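Side-chain contacts in bifunctional autolysin (Staphylococcus aureus subsp. aureus Mu50, PDB 6FXO), which hydrolyses cell-wall peptidoglycan, probably acting in this crystallised part as an N-acetylglucosaminidase of glycoside hydrolase family 73: residues A[52-57]-A[62-67]; A[47-52]-A[198-203]; A[109-114]-A[225-230]. One frame throughout, in Å; residues are numbered along the deposited sequence.

Interaction 1: A[52-57]-A[62-67]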
# COMPACT_ATOMS: atom_id res chain seq x y z
N LYS A 52 7.30 2.75 18.87
CA LYS A 52 8.38 2.05 19.48
C LYS A 52 8.10 0.57 19.49
O LYS A 52 9.01 -0.24 19.38
CB LYS A 52 8.72 2.53 20.91
CG LYS A 52 10.20 2.39 21.40
CD LYS A 52 11.27 1.57 20.55
CE LYS A 52 12.69 1.58 21.18
NZ LYS A 52 13.80 0.94 20.35
N ARG A 53 6.82 0.21 19.60
CA ARG A 53 6.51 -1.20 19.60
C ARG A 53 6.50 -1.73 18.17
O ARG A 53 7.06 -2.80 17.94
CB ARG A 53 5.15 -1.48 20.26
CG ARG A 53 4.56 -2.82 19.83
CD ARG A 53 3.07 -2.90 20.04
NE ARG A 53 2.49 -3.98 19.23
CZ ARG A 53 1.38 -3.83 18.50
NH1 ARG A 53 0.73 -2.67 18.50
NH2 ARG A 53 0.92 -4.85 17.79
N LEU A 54 5.89 -0.99 17.20
CA LEU A 54 5.87 -1.46 15.86
C LEU A 54 7.27 -1.58 15.26
O LEU A 54 7.47 -2.52 14.51
CB LEU A 54 4.96 -0.53 15.04
CG LEU A 54 3.67 -0.13 15.76
CD1 LEU A 54 2.99 1.02 15.03
CD2 LEU A 54 2.74 -1.34 15.89
N ALA A 55 8.26 -0.69 15.61
CA ALA A 55 9.60 -0.88 14.99
C ALA A 55 10.35 -2.20 15.37
O ALA A 55 11.11 -2.71 14.58
CB ALA A 55 10.50 0.31 15.31
N GLN A 56 10.11 -2.70 16.55
CA GLN A 56 10.74 -3.93 17.04
C GLN A 56 10.27 -5.23 16.43
O GLN A 56 10.97 -6.22 16.47
CB GLN A 56 10.76 -3.99 18.56
CG GLN A 56 11.30 -2.70 19.18
CD GLN A 56 11.94 -2.95 20.51
OE1 GLN A 56 13.15 -2.77 20.71
NE2 GLN A 56 11.15 -3.45 21.43
N ASP A 57 9.06 -5.23 15.90
CA ASP A 57 8.46 -6.38 15.27
C ASP A 57 8.84 -6.44 13.78
O ASP A 57 8.61 -5.47 13.04
CB ASP A 57 6.94 -6.32 15.40
CG ASP A 57 6.29 -7.62 15.04
OD1 ASP A 57 6.06 -7.85 13.84
OD2 ASP A 57 6.02 -8.42 15.96
N TYR A 62 7.08 -2.94 8.63
CA TYR A 62 6.82 -2.58 7.26
C TYR A 62 5.93 -1.38 7.04
O TYR A 62 5.88 -0.91 5.91
CB TYR A 62 6.63 -3.82 6.30
CG TYR A 62 7.94 -4.54 5.94
CD1 TYR A 62 8.60 -5.33 6.88
CD2 TYR A 62 8.55 -4.36 4.70
CE1 TYR A 62 9.82 -5.91 6.60
CE2 TYR A 62 9.80 -4.96 4.39
CZ TYR A 62 10.41 -5.73 5.34
OH TYR A 62 11.56 -6.40 5.01
N GLN A 63 5.22 -0.89 8.14
CA GLN A 63 4.35 0.26 8.01
C GLN A 63 5.22 1.51 7.85
O GLN A 63 4.72 2.55 7.47
CB GLN A 63 3.36 0.42 9.19
CG GLN A 63 3.91 0.67 10.58
CD GLN A 63 2.78 0.26 11.52
OE1 GLN A 63 1.79 1.06 11.74
NE2 GLN A 63 2.92 -1.03 12.06
N PHE A 64 6.47 1.39 8.23
CA PHE A 64 7.45 2.48 8.10
C PHE A 64 8.28 2.37 6.81
O PHE A 64 9.15 3.20 6.56
CB PHE A 64 8.32 2.64 9.31
CG PHE A 64 7.61 2.57 10.63
CD1 PHE A 64 6.66 3.56 11.01
CD2 PHE A 64 7.84 1.51 11.49
CE1 PHE A 64 6.01 3.43 12.18
CE2 PHE A 64 7.15 1.42 12.69
CZ PHE A 64 6.24 2.37 13.03
N LEU A 65 8.05 1.31 6.01
CA LEU A 65 8.82 1.19 4.77
C LEU A 65 8.39 2.37 3.81
O LEU A 65 7.20 2.62 3.68
CB LEU A 65 8.52 -0.17 4.05
CG LEU A 65 9.13 -0.41 2.66
CD1 LEU A 65 10.66 -0.91 2.80
CD2 LEU A 65 8.25 -1.34 1.77
N ARG A 66 9.32 3.04 3.13
CA ARG A 66 8.92 4.10 2.23
C ARG A 66 8.49 3.57 0.85
O ARG A 66 9.25 2.97 0.11
CB ARG A 66 10.04 5.17 2.06
CG ARG A 66 10.40 6.01 3.29
CD ARG A 66 9.52 7.28 3.55
NE ARG A 66 9.75 8.27 2.49
CZ ARG A 66 10.49 9.37 2.59
NH1 ARG A 66 11.11 9.66 3.73
NH2 ARG A 66 10.66 10.16 1.54
N LEU A 67 7.21 3.76 0.56
CA LEU A 67 6.47 3.39 -0.61
C LEU A 67 6.77 4.26 -1.83
O LEU A 67 6.41 3.91 -2.95
CB LEU A 67 4.96 3.47 -0.17
CG LEU A 67 4.55 2.53 1.04
CD1 LEU A 67 3.10 2.60 1.35
CD2 LEU A 67 4.84 1.01 0.61
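L54 lays its isobutyl group against the side-chain amide of Q63, the two chains crossing at about a right angle. One methyl, L54 CD1, rests 3.5 Å from Q63 OE1, while L54 CB comes within 3.6 Å of Q63 NE2, so that the leucine spans both polar atoms of the amide. The glutamine reaches it because CG sits between its own backbone N and carbonyl carbon (chi1 64°) and the chain runs out extended from there. The other methyl, L54 CD2, lies 3.5 Å above the plane of the R53 guanidinium, toward its rim. F64 closes the contact on the next position of the short 3-10 segment. Its CZ touches L54 CB at 3.8 Å from an oblique direction, and its edge faces the backbone of A55, where F64 CE2 lies 3.8 Å from A55 N. The A55 methyl adds a looser touch, CB to F64 CE2 at 4.4 Å. Over one face of the phenyl ring, centred, sits Q63 CG, 3.7 Å above the plane, so the two side chains stack on each other and present a joint surface to the helix. This is local packing of helix 51-56 on the 3-10 turn that follows it, covered by I240 and P241 of strand 237-242 and by Y196 of helix 195-200, which all meet F64. With its NE2 hydrogen-bonded to L60 O and N218 OD1, which fixes its rotation, the buried amide meets L54 by van der Waals contact alone.

Interaction 2: A[47-52]-A[198-203]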
# COMPACT_ATOMS: atom_id res chain seq x y z
N HIS A 47 -1.60 1.96 21.69
CA HIS A 47 -0.85 0.71 21.41
C HIS A 47 -0.63 0.45 19.92
O HIS A 47 0.39 -0.06 19.50
CB HIS A 47 -1.56 -0.49 22.08
CG HIS A 47 -0.96 -1.83 21.83
ND1 HIS A 47 -1.57 -2.76 21.01
CD2 HIS A 47 0.07 -2.47 22.43
CE1 HIS A 47 -0.93 -3.92 21.13
NE2 HIS A 47 0.06 -3.77 21.98
N ALA A 48 -1.63 0.75 19.15
CA ALA A 48 -1.63 0.58 17.73
C ALA A 48 -0.75 1.65 17.03
O ALA A 48 -0.29 1.43 15.91
CB ALA A 48 -3.03 0.64 17.22
N MET A 49 -0.53 2.75 17.75
CA MET A 49 0.26 3.93 17.31
C MET A 49 1.71 4.00 17.81
O MET A 49 2.57 4.70 17.26
CB MET A 49 -0.44 5.19 17.84
CG MET A 49 -1.52 5.71 16.97
SD MET A 49 -2.30 7.12 17.79
CE MET A 49 -0.96 8.10 18.12
N ASP A 50 1.95 3.28 18.85
CA ASP A 50 3.25 3.23 19.49
C ASP A 50 4.30 2.73 18.59
O ASP A 50 4.64 1.58 18.62
CB ASP A 50 3.13 2.43 20.80
CG ASP A 50 4.41 2.35 21.60
OD1 ASP A 50 4.88 3.41 22.06
OD2 ASP A 50 4.90 1.23 21.83
N THR A 51 4.87 3.63 17.81
CA THR A 51 5.92 3.17 16.88
C THR A 51 7.06 2.46 17.59
O THR A 51 7.76 1.69 16.96
CB THR A 51 6.60 4.30 16.15
OG1 THR A 51 7.40 4.99 17.08
CG2 THR A 51 5.65 5.23 15.48
N LYS A 52 7.30 2.75 18.87
CA LYS A 52 8.38 2.05 19.48
C LYS A 52 8.10 0.57 19.49
O LYS A 52 9.01 -0.24 19.38
CB LYS A 52 8.72 2.53 20.91
CG LYS A 52 10.20 2.39 21.40
CD LYS A 52 11.27 1.57 20.55
CE LYS A 52 12.69 1.58 21.18
NZ LYS A 52 13.80 0.94 20.35
N MET A 198 -0.02 7.14 6.39
CA MET A 198 -1.36 7.08 5.77
C MET A 198 -2.48 6.91 6.78
O MET A 198 -3.58 7.38 6.52
CB MET A 198 -1.50 6.02 4.67
CG MET A 198 -0.44 6.06 3.65
SD MET A 198 -0.59 4.70 2.50
CE MET A 198 0.69 5.08 1.39
N ARG A 199 -2.17 6.28 7.91
CA ARG A 199 -3.12 6.05 8.95
C ARG A 199 -3.26 7.15 9.97
O ARG A 199 -4.38 7.60 10.19
CB ARG A 199 -2.86 4.71 9.72
CG ARG A 199 -3.89 4.42 10.90
CD ARG A 199 -5.38 4.34 10.40
NE ARG A 199 -6.33 4.18 11.49
CZ ARG A 199 -6.62 5.09 12.40
NH1 ARG A 199 -6.03 6.29 12.36
NH2 ARG A 199 -7.48 4.81 13.36
N TRP A 200 -2.11 7.53 10.62
CA TRP A 200 -2.01 8.57 11.63
C TRP A 200 -1.59 9.98 11.17
O TRP A 200 -1.79 10.94 11.91
CB TRP A 200 -1.06 8.01 12.69
CG TRP A 200 -1.34 6.56 12.95
CD1 TRP A 200 -0.65 5.48 12.49
CD2 TRP A 200 -2.45 6.03 13.69
NE1 TRP A 200 -1.27 4.31 12.90
CE2 TRP A 200 -2.37 4.63 13.64
CE3 TRP A 200 -3.51 6.62 14.39
CZ2 TRP A 200 -3.30 3.80 14.26
CZ3 TRP A 200 -4.43 5.80 15.01
CH2 TRP A 200 -4.33 4.40 14.94
N ASN A 201 -1.02 10.10 9.95
CA ASN A 201 -0.59 11.38 9.43
C ASN A 201 0.21 12.19 10.45
O ASN A 201 -0.29 13.22 10.84
CB ASN A 201 -1.80 12.21 9.03
CG ASN A 201 -1.47 13.32 8.06
OD1 ASN A 201 -0.60 14.16 8.33
ND2 ASN A 201 -2.19 13.45 6.96
N PRO A 202 1.43 11.79 10.87
CA PRO A 202 2.09 12.67 11.84
C PRO A 202 2.27 14.19 11.40
O PRO A 202 2.25 14.99 12.33
CB PRO A 202 3.40 11.93 12.15
CG PRO A 202 3.06 10.44 11.87
CD PRO A 202 2.10 10.48 10.73
N ALA A 203 2.47 14.63 10.11
CA ALA A 203 2.62 16.07 9.89
C ALA A 203 1.34 16.84 10.27
O ALA A 203 1.42 17.95 10.80
CB ALA A 203 2.99 16.35 8.44
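M49 O is hydrogen-bonded to Y196 OH of helix 195-200, the same helix that carries W200, whose ring M49 covers with its side chain. M49 CG stands almost on the normal of the six-membered ring, 3.3 Å from its centroid and 9° off the normal, a CH-pi contact in which the nearest ring atom, W200 CE3, is 3.4 Å from M49 CG. The sulfur lies farther out and oblique: M49 SD is 4.1 Å from the same centroid. A bend about the CG-SD bond (chi3 53°) turns the terminal methyl aside. The indole is clasped from its opposite face by its own neighbour R199, whose CG is 3.1 Å above the ring plane; the R199 guanidinium in turn has W200 CH2 over its centre and is tied by NE to D213 O. A48 contributes a lighter apolar touch, CB to W200 CZ2 at 4.3 Å. V17 and Q21 of helix 14-22 pack on M49 and W200 respectively, and the Y196 ring meets the indole at about 45°. A buried tryptophan is thus enclosed between a methionine and an arginine aliphatic chain, and the M49 side of it is a Met-aromatic contact joining the N-terminal helices to helix 195-200.

Interaction 3: A[109-114]-A[225-230]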
# COMPACT_ATOMS: atom_id res chain seq x y z
N LEU A 109 3.34 -1.49 -5.70
CA LEU A 109 2.62 -1.49 -6.96
C LEU A 109 2.06 -2.86 -7.31
O LEU A 109 0.93 -2.93 -7.79
CB LEU A 109 3.55 -1.03 -8.07
CG LEU A 109 2.97 -0.34 -9.26
CD1 LEU A 109 2.51 1.05 -8.86
CD2 LEU A 109 4.09 -0.20 -10.32
N ILE A 110 2.87 -3.97 -7.08
CA ILE A 110 2.40 -5.23 -7.41
C ILE A 110 1.25 -5.68 -6.46
O ILE A 110 0.24 -6.16 -6.97
CB ILE A 110 3.60 -6.19 -7.26
CG1 ILE A 110 4.62 -5.96 -8.36
CG2 ILE A 110 3.16 -7.73 -7.13
CD1 ILE A 110 5.89 -6.77 -7.99
N SER A 111 1.38 -5.49 -5.12
CA SER A 111 0.31 -5.94 -4.31
C SER A 111 -0.93 -5.20 -4.73
O SER A 111 -1.99 -5.80 -4.74
CB SER A 111 0.64 -5.78 -2.82
OG SER A 111 0.85 -4.44 -2.50
N HIS A 112 -0.79 -3.95 -5.11
CA HIS A 112 -1.99 -3.26 -5.53
C HIS A 112 -2.51 -3.96 -6.81
O HIS A 112 -3.69 -4.14 -6.91
CB HIS A 112 -1.80 -1.78 -5.87
CG HIS A 112 -1.97 -0.95 -4.65
ND1 HIS A 112 -1.20 -1.18 -3.56
CD2 HIS A 112 -2.90 -0.04 -4.31
CE1 HIS A 112 -1.65 -0.43 -2.55
NE2 HIS A 112 -2.68 0.27 -2.98
N ALA A 113 -1.61 -4.34 -7.79
CA ALA A 113 -2.13 -5.00 -8.99
C ALA A 113 -2.86 -6.38 -8.68
O ALA A 113 -3.83 -6.71 -9.31
CB ALA A 113 -1.04 -5.23 -10.00
N LEU A 114 -2.34 -7.10 -7.73
CA LEU A 114 -2.84 -8.38 -7.26
C LEU A 114 -4.26 -8.33 -6.62
O LEU A 114 -5.05 -9.25 -6.81
CB LEU A 114 -1.86 -8.86 -6.21
CG LEU A 114 -0.58 -9.46 -6.81
CD1 LEU A 114 0.33 -9.99 -5.73
CD2 LEU A 114 -0.94 -10.58 -7.76
N LYS A 225 4.95 -7.43 4.08
CA LYS A 225 6.08 -8.19 4.43
C LYS A 225 5.84 -9.57 3.88
O LYS A 225 6.80 -10.23 3.52
CB LYS A 225 6.23 -8.27 5.95
CG LYS A 225 7.46 -9.05 6.43
CD LYS A 225 7.07 -10.31 7.19
CE LYS A 225 8.21 -10.99 7.92
NZ LYS A 225 7.73 -12.09 8.81
N GLY A 226 4.57 -9.99 3.70
CA GLY A 226 4.35 -11.34 3.17
C GLY A 226 4.81 -11.41 1.73
O GLY A 226 5.43 -12.39 1.32
N TYR A 227 4.56 -10.37 0.99
CA TYR A 227 5.00 -10.40 -0.35
C TYR A 227 6.52 -10.33 -0.40
O TYR A 227 7.11 -10.97 -1.24
CB TYR A 227 4.47 -9.19 -1.20
CG TYR A 227 3.00 -9.17 -1.45
CD1 TYR A 227 2.41 -10.00 -2.40
CD2 TYR A 227 2.16 -8.38 -0.69
CE1 TYR A 227 1.04 -10.05 -2.57
CE2 TYR A 227 0.79 -8.42 -0.85
CZ TYR A 227 0.23 -9.25 -1.80
OH TYR A 227 -1.12 -9.27 -2.00
N TYR A 228 7.18 -9.57 0.51
CA TYR A 228 8.61 -9.46 0.52
C TYR A 228 9.26 -10.80 0.72
O TYR A 228 10.26 -11.05 0.07
CB TYR A 228 9.16 -8.51 1.62
CG TYR A 228 9.44 -7.13 1.10
CD1 TYR A 228 8.47 -6.11 1.19
CD2 TYR A 228 10.67 -6.83 0.50
CE1 TYR A 228 8.73 -4.84 0.68
CE2 TYR A 228 10.93 -5.57 -0.03
CZ TYR A 228 9.96 -4.58 0.06
OH TYR A 228 10.27 -3.34 -0.46
N ASP A 229 8.73 -11.62 1.59
CA ASP A 229 9.28 -12.93 1.84
C ASP A 229 9.09 -13.89 0.68
O ASP A 229 9.92 -14.73 0.46
CB ASP A 229 8.71 -13.57 3.12
CG ASP A 229 8.96 -12.77 4.39
OD1 ASP A 229 10.06 -12.20 4.52
OD2 ASP A 229 8.09 -12.80 5.29
N LYS A 230 7.98 -13.74 -0.04
CA LYS A 230 7.71 -14.63 -1.16
C LYS A 230 8.60 -14.28 -2.25
O LYS A 230 9.11 -15.16 -2.92
CB LYS A 230 6.24 -14.53 -1.64
CG LYS A 230 5.38 -15.66 -1.07
CD LYS A 230 4.33 -16.23 -2.03
CE LYS A 230 3.40 -17.25 -1.42
NZ LYS A 230 2.37 -17.73 -2.40
O HOH W 1 -2.33 -6.67 -2.24
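S111, on helix 106-116, places its CB over one face of the Y227 ring on helix 216-231, in a helix-to-helix packing within what is probably the lysozyme-like fold of the glucosaminidase domain. The touch is close, 3.3 Å from S111 CB to Y227 CE2. The serine hydroxyl is used elsewhere: chi1 of 62° sets OG between the backbone N and the carbonyl carbon, where it bonds V107 O, one turn back on its own helix. One turn further on, L114 and Y227 arrive from opposite directions. The leucine methyl CD1 approaches obliquely near CE1, whereas S111 lies by CE2, both on the same side of the ring plane; the separation of L114 CD1 from Y227 CE1, 3.2 Å, is short for two carbons. CG of L114 lies anti to the carbonyl carbon (chi1 -79°), which sends the branch across to Y227; F81 of helix 75-82 also touches this leucine. Together S111 and L114 form a shallow seat for the phenol, each giving a similar share of surface to it. Polar contact between the helices is indirect. A single water joins the phenol to the backbone of the first helix, donating to S111 O at 2.7 Å and bonded to Y227 OH at 2.9 Å.

Interactions 1 and 2 are neighbours, their centres about 10 Å apart, and share K52 and helix 51-56: R53 NH1 is hydrogen-bonded to H47 O, and L54 packs on A48. The centre of interaction 3 is about 16 Å from that of interaction 1 and about 22 Å from that of interaction 2, yet Y62 and L65 of 62-67 touch Y228 of 225-230. Along the chain, interaction 1 falls between the two halves of interaction 2 and closes before interaction 3 opens, whereas interactions 2 and 3 alternate. Residues 47-67 are thereby packed against helices 195-200 and 216-231, so early and late parts of the chain are joined in one fold.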